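Penaeus monodon metallodensovirus major capsid protein (Penaeus monodon metallodensovirus, PDB 6WH7) forms the icosahedral shell of this shrimp densovirus, sixty copies of the subunit assembling into the capsid that presumably encloses the viral genome. Local coordinates at residues 70-75 and 271-276; 78-83 and 188-193. All blocks are in the same frame, centred on the assembly; numbering follows the deposited sequence.

Contact 1: 70-75 and 271-276; sequences VNIRGL and HYLSFP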
loop_
_atom_site.group_PDB
_atom_site.type_symbol
_atom_site.label_atom_id
_atom_site.label_comp_id
_atom_site.label_asym_id
_atom_site.label_seq_id
_atom_site.Cartn_x
_atom_site.Cartn_y
_atom_site.Cartn_z
ATOM N N VAL A 70 88.760 -37.096 -26.328
ATOM C CA VAL A 70 89.744 -36.273 -27.012
ATOM C C VAL A 70 90.804 -35.867 -26.005
ATOM O O VAL A 70 90.478 -35.409 -24.908
ATOM C CB VAL A 70 89.097 -35.036 -27.651
ATOM C CG1 VAL A 70 90.148 -34.184 -28.310
ATOM C CG2 VAL A 70 88.043 -35.447 -28.643
ATOM N N ASN A 71 92.066 -36.040 -26.376
ATOM C CA ASN A 71 93.205 -35.581 -25.590
ATOM C C ASN A 71 93.975 -34.570 -26.420
ATOM O O ASN A 71 94.591 -34.928 -27.427
ATOM C CB ASN A 71 94.102 -36.745 -25.190
ATOM C CG ASN A 71 93.543 -37.535 -24.046
ATOM O OD1 ASN A 71 92.896 -36.990 -23.165
ATOM N ND2 ASN A 71 93.747 -38.836 -24.075
ATOM N N ILE A 72 93.950 -33.316 -25.996
ATOM C CA ILE A 72 94.680 -32.249 -26.660
ATOM C C ILE A 72 95.948 -31.988 -25.872
ATOM O O ILE A 72 95.890 -31.598 -24.703
ATOM C CB ILE A 72 93.829 -30.979 -26.778
ATOM C CG1 ILE A 72 92.649 -31.242 -27.699
ATOM C CG2 ILE A 72 94.659 -29.837 -27.306
ATOM C CD1 ILE A 72 91.669 -30.143 -27.705
ATOM N N ARG A 73 97.096 -32.209 -26.501
ATOM C CA ARG A 73 98.363 -32.076 -25.809
ATOM C C ARG A 73 99.376 -31.350 -26.673
ATOM O O ARG A 73 99.335 -31.417 -27.904
ATOM C CB ARG A 73 98.930 -33.431 -25.407
ATOM C CG ARG A 73 98.170 -34.104 -24.311
ATOM C CD ARG A 73 98.892 -35.345 -23.915
ATOM N NE ARG A 73 100.251 -35.009 -23.516
ATOM C CZ ARG A 73 100.581 -34.525 -22.327
ATOM N NH1 ARG A 73 99.650 -34.316 -21.412
ATOM N NH2 ARG A 73 101.843 -34.244 -22.058
ATOM N N GLY A 74 100.297 -30.660 -26.006
ATOM C CA GLY A 74 101.367 -29.974 -26.695
ATOM C C GLY A 74 100.934 -28.785 -27.510
ATOM O O GLY A 74 101.636 -28.402 -28.446
ATOM N N LEU A 75 99.804 -28.179 -27.174
ATOM C CA LEU A 75 99.266 -27.064 -27.940
ATOM C C LEU A 75 99.765 -25.777 -27.295
ATOM O O LEU A 75 99.402 -25.468 -26.158
ATOM C CB LEU A 75 97.742 -27.118 -27.958
ATOM C CG LEU A 75 96.991 -26.182 -28.895
ATOM C CD1 LEU A 75 97.181 -26.662 -30.305
ATOM C CD2 LEU A 75 95.525 -26.091 -28.547
ATOM N N HIS A 271 85.380 -23.693 -35.956
ATOM C CA HIS A 271 85.477 -23.949 -34.532
ATOM C C HIS A 271 86.899 -24.348 -34.191
ATOM O O HIS A 271 87.533 -25.116 -34.915
ATOM C CB HIS A 271 84.492 -25.008 -34.059
ATOM C CG HIS A 271 83.069 -24.557 -34.095
ATOM N ND1 HIS A 271 82.026 -25.361 -33.701
ATOM C CD2 HIS A 271 82.513 -23.397 -34.508
ATOM C CE1 HIS A 271 80.891 -24.704 -33.837
ATOM N NE2 HIS A 271 81.159 -23.512 -34.333
ATOM N N TYR A 272 87.389 -23.802 -33.092
ATOM C CA TYR A 272 88.798 -23.819 -32.760
ATOM C C TYR A 272 88.940 -24.015 -31.267
ATOM O O TYR A 272 88.184 -23.436 -30.486
ATOM C CB TYR A 272 89.454 -22.509 -33.177
ATOM C CG TYR A 272 89.417 -22.248 -34.656
ATOM C CD1 TYR A 272 90.058 -23.082 -35.548
ATOM C CD2 TYR A 272 88.659 -21.216 -35.163
ATOM C CE1 TYR A 272 90.009 -22.843 -36.892
ATOM C CE2 TYR A 272 88.596 -20.979 -36.499
ATOM C CZ TYR A 272 89.269 -21.794 -37.359
ATOM O OH TYR A 272 89.195 -21.543 -38.702
ATOM N N LEU A 273 89.900 -24.836 -30.876
ATOM C CA LEU A 273 90.255 -25.006 -29.481
ATOM C C LEU A 273 91.636 -24.428 -29.251
ATOM O O LEU A 273 92.530 -24.575 -30.086
ATOM C CB LEU A 273 90.209 -26.472 -29.067
ATOM C CG LEU A 273 88.798 -27.036 -29.092
ATOM C CD1 LEU A 273 88.797 -28.500 -28.773
ATOM C CD2 LEU A 273 87.927 -26.284 -28.127
ATOM N N SER A 274 91.804 -23.762 -28.118
ATOM C CA SER A 274 93.029 -23.036 -27.848
ATOM C C SER A 274 93.188 -22.923 -26.345
ATOM O O SER A 274 92.231 -23.083 -25.589
ATOM C CB SER A 274 93.000 -21.655 -28.505
ATOM O OG SER A 274 94.192 -20.945 -28.261
ATOM N N PHE A 275 94.413 -22.657 -25.921
ATOM C CA PHE A 275 94.630 -22.425 -24.512
ATOM C C PHE A 275 95.141 -21.013 -24.294
ATOM O O PHE A 275 95.799 -20.446 -25.168
ATOM C CB PHE A 275 95.627 -23.424 -23.919
ATOM C CG PHE A 275 95.145 -24.830 -23.944
ATOM C CD1 PHE A 275 94.264 -25.287 -22.993
ATOM C CD2 PHE A 275 95.579 -25.701 -24.914
ATOM C CE1 PHE A 275 93.820 -26.574 -23.018
ATOM C CE2 PHE A 275 95.136 -26.992 -24.935
ATOM C CZ PHE A 275 94.258 -27.427 -23.989
ATOM N N PRO A 276 94.842 -20.414 -23.149
ATOM C CA PRO A 276 95.336 -19.081 -22.868
ATOM C C PRO A 276 96.840 -19.091 -22.686
ATOM O O PRO A 276 97.396 -20.042 -22.121
ATOM C CB PRO A 276 94.621 -18.713 -21.564
ATOM C CG PRO A 276 94.359 -20.004 -20.930
ATOM C CD PRO A 276 94.024 -20.929 -22.045
#
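Ile-72 reaches across the gap between two sheets and lays its CD1 methyl against CD1 of Leu-273, 3.5 Å away, the two side chains meeting at about a right angle. Its delta carbon stands at the end of an extended chain (chi2 171°), which points it at Leu-273, while the branch methyl CG2 takes a different partner. That methyl sits near the plane of the Phe-275 ring, at its edge, with CG2 3.7 Å from CE2 of the ring. Leu-75 works on the same rim: its CB lies in the ring plane, 4.0 Å from Phe-275 CE2, and its CD2 approaches obliquely, 3.7 Å from Phe-275 CD2. With CG swung opposite the backbone nitrogen (chi1 -170°), Leu-75 also sets CD2 over the other backbone, 3.7 Å from the carbonyl O of Leu-273 and close to CA of Ser-274. The CD2-CE2 edge of the ring thus meets two aliphatic side chains; the side-chain contacts are apolar and the touching residues are buried. CA of Ile-72 and CA of Leu-273 are 8.9 Å apart, so the gap is bridged largely by side chains, Leu-75 alone reaching the partner's backbone. This is the inside of a viral jelly roll, where facing sheets pack through their hydrophobic sides. Strand 59-75 turns a corner at Gly-74, whose positive phi suits glycine, which brings Leu-75 round to the same core. Beside it in the same sheet, strand 287-302 is hydrogen-bonded to strand 59-75, and its Phe-291 touches Ile-72. Strand 270-274 lies in the opposing sheet between strands 79-83 and 157-162; from these, Ile-81 packs on Ile-72 and Leu-75, while Met-157 and His-159 pack on Leu-273.

Contact 2: 78-83 and 188-193; sequences TEMIVI and YVASTV
Ala-190 offers its small CB methyl to the notch between two bulkier side chains of strand 79-83: Val-82 CG2 is 3.7 Å from this CB, and Met-80 CG stands at 4.3 Å from it. Met-80 then bends at its thioether (chi3 90°), bringing CE to 3.5 Å from CG2 of Thr-192, the two side chains crossing at about a right angle. That threonine methyl also lies beside the carbonyl O of Thr-78, and so fills the hollow between it and the methionine end. On the reverse face, Ile-81 CD1 meets Val-189 CG1 at 3.4 Å, two branched chains set obliquely. Beneath these bumps runs regular antiparallel pairing, which adds a short edge strand to one of the two sheets of the capsid jelly roll. Met-80 and Ala-190 exchange two backbone bonds, each N to O at 2.8 Å, and Val-82 N adds a nearly straight bond to Tyr-188 O at 2.7 Å (166° at the hydrogen). Glu-79 OE2 accepts a hydrogen bond from Thr-76 N, and OE1 forms a salt bridge with Lys-173. Strand 189-191 is outermost within the chain; strand 270-274 flanks 79-83 on its other edge, and strands 169-179 and 340-345 pack against Val-82 and Tyr-188.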
loop_
_atom_site.group_PDB
_atom_site.type_symbol
_atom_site.label_atom_id
_atom_site.label_comp_id
_atom_site.label_asym_id
_atom_site.label_seq_id
_atom_site.Cartn_x
_atom_site.Cartn_y
_atom_site.Cartn_z
ATOM N N THR A 78 99.945 -20.062 -29.395
ATOM C CA THR A 78 99.843 -19.536 -30.749
ATOM C C THR A 78 99.062 -20.477 -31.655
ATOM O O THR A 78 98.255 -20.031 -32.475
ATOM C CB THR A 78 101.241 -19.291 -31.310
ATOM O OG1 THR A 78 101.915 -18.335 -30.487
ATOM C CG2 THR A 78 101.166 -18.760 -32.718
ATOM N N GLU A 79 99.298 -21.773 -31.528
ATOM C CA GLU A 79 98.609 -22.777 -32.316
ATOM C C GLU A 79 97.239 -23.097 -31.723
ATOM O O GLU A 79 96.982 -22.888 -30.537
ATOM C CB GLU A 79 99.482 -24.024 -32.421
ATOM C CG GLU A 79 99.833 -24.618 -31.092
ATOM C CD GLU A 79 100.902 -25.684 -31.183
ATOM O OE1 GLU A 79 101.189 -26.150 -32.296
ATOM O OE2 GLU A 79 101.449 -26.075 -30.134
ATOM N N MET A 80 96.346 -23.591 -32.576
ATOM C CA MET A 80 94.981 -23.903 -32.179
ATOM C C MET A 80 94.587 -25.256 -32.751
ATOM O O MET A 80 95.138 -25.711 -33.751
ATOM C CB MET A 80 94.001 -22.843 -32.675
ATOM C CG MET A 80 93.739 -22.951 -34.152
ATOM S SD MET A 80 93.025 -21.499 -34.896
ATOM C CE MET A 80 94.519 -20.657 -35.347
ATOM N N ILE A 81 93.624 -25.898 -32.104
ATOM C CA ILE A 81 93.014 -27.115 -32.625
ATOM C C ILE A 81 91.882 -26.725 -33.555
ATOM O O ILE A 81 91.028 -25.911 -33.203
ATOM C CB ILE A 81 92.498 -28.013 -31.492
ATOM C CG1 ILE A 81 93.648 -28.534 -30.650
ATOM C CG2 ILE A 81 91.723 -29.177 -32.056
ATOM C CD1 ILE A 81 94.559 -29.416 -31.415
ATOM N N VAL A 82 91.873 -27.309 -34.741
ATOM C CA VAL A 82 90.861 -27.034 -35.748
ATOM C C VAL A 82 89.805 -28.119 -35.644
ATOM O O VAL A 82 90.102 -29.299 -35.849
ATOM C CB VAL A 82 91.478 -26.992 -37.151
ATOM C CG1 VAL A 82 90.423 -26.713 -38.184
ATOM C CG2 VAL A 82 92.573 -25.961 -37.195
ATOM N N ILE A 83 88.581 -27.736 -35.308
ATOM C CA ILE A 83 87.515 -28.720 -35.178
ATOM C C ILE A 83 86.983 -28.980 -36.579
ATOM O O ILE A 83 86.324 -28.105 -37.154
ATOM C CB ILE A 83 86.397 -28.231 -34.248
ATOM C CG1 ILE A 83 86.977 -27.680 -32.950
ATOM C CG2 ILE A 83 85.443 -29.352 -33.942
ATOM C CD1 ILE A 83 87.825 -28.629 -32.229
ATOM N N TYR A 188 94.101 -31.753 -35.089
ATOM C CA TYR A 188 94.521 -30.921 -36.206
ATOM C C TYR A 188 94.923 -29.570 -35.648
ATOM O O TYR A 188 94.079 -28.817 -35.160
ATOM C CB TYR A 188 93.408 -30.767 -37.235
ATOM C CG TYR A 188 92.951 -32.044 -37.884
ATOM C CD1 TYR A 188 93.808 -33.113 -38.034
ATOM C CD2 TYR A 188 91.683 -32.148 -38.417
ATOM C CE1 TYR A 188 93.394 -34.268 -38.640
ATOM C CE2 TYR A 188 91.265 -33.298 -39.032
ATOM C CZ TYR A 188 92.123 -34.352 -39.142
ATOM O OH TYR A 188 91.712 -35.501 -39.760
ATOM N N VAL A 189 96.202 -29.239 -35.762
ATOM C CA VAL A 189 96.754 -28.034 -35.167
ATOM C C VAL A 189 97.114 -27.074 -36.283
ATOM O O VAL A 189 97.745 -27.460 -37.272
ATOM C CB VAL A 189 97.972 -28.335 -34.274
ATOM C CG1 VAL A 189 97.560 -29.116 -33.074
ATOM C CG2 VAL A 189 98.978 -29.130 -35.020
ATOM N N ALA A 190 96.689 -25.832 -36.133
ATOM C CA ALA A 190 97.051 -24.763 -37.039
ATOM C C ALA A 190 97.745 -23.675 -36.248
ATOM O O ALA A 190 97.303 -23.313 -35.158
ATOM C CB ALA A 190 95.830 -24.197 -37.733
ATOM N N SER A 191 98.833 -23.164 -36.791
ATOM C CA SER A 191 99.545 -22.047 -36.193
ATOM C C SER A 191 99.189 -20.804 -36.989
ATOM O O SER A 191 99.612 -20.653 -38.137
ATOM C CB SER A 191 101.050 -22.294 -36.191
ATOM O OG SER A 191 101.742 -21.203 -35.615
ATOM N N THR A 192 98.408 -19.919 -36.387
ATOM C CA THR A 192 98.063 -18.662 -37.034
ATOM C C THR A 192 99.207 -17.671 -36.861
ATOM O O THR A 192 99.610 -17.359 -35.736
ATOM C CB THR A 192 96.750 -18.120 -36.476
ATOM O OG1 THR A 192 96.437 -16.867 -37.098
ATOM C CG2 THR A 192 96.795 -17.992 -34.956
ATOM N N VAL A 193 99.763 -17.215 -37.978
ATOM C CA VAL A 193 100.944 -16.361 -37.971
ATOM C C VAL A 193 100.780 -15.301 -39.050
ATOM O O VAL A 193 100.530 -15.626 -40.214
ATOM C CB VAL A 193 102.236 -17.173 -38.195
ATOM C CG1 VAL A 193 103.431 -16.259 -38.313
ATOM C CG2 VAL A 193 102.459 -18.160 -37.056
#

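The two contacts, with centres about 8 Å apart, meet in one sheet, because strand 270-274 of contact 1 is the neighbour of strand 79-83 of contact 2. Probable hydrogen bonds join them: Ile-81 N to Leu-273 O at 2.6 Å and Ile-83 N to His-271 O at 2.8 Å. Contact 1 packs one sheet on the other across the core, whereas contact 2 extends one of them at its edge. The short turn from 75 to 79 connects them along the chain. On the side of the sheet turned from contact 1, Tyr-272 CD1 packs on Met-80 SD at 3.4 Å, extending the row of side chains that continues to Thr-192.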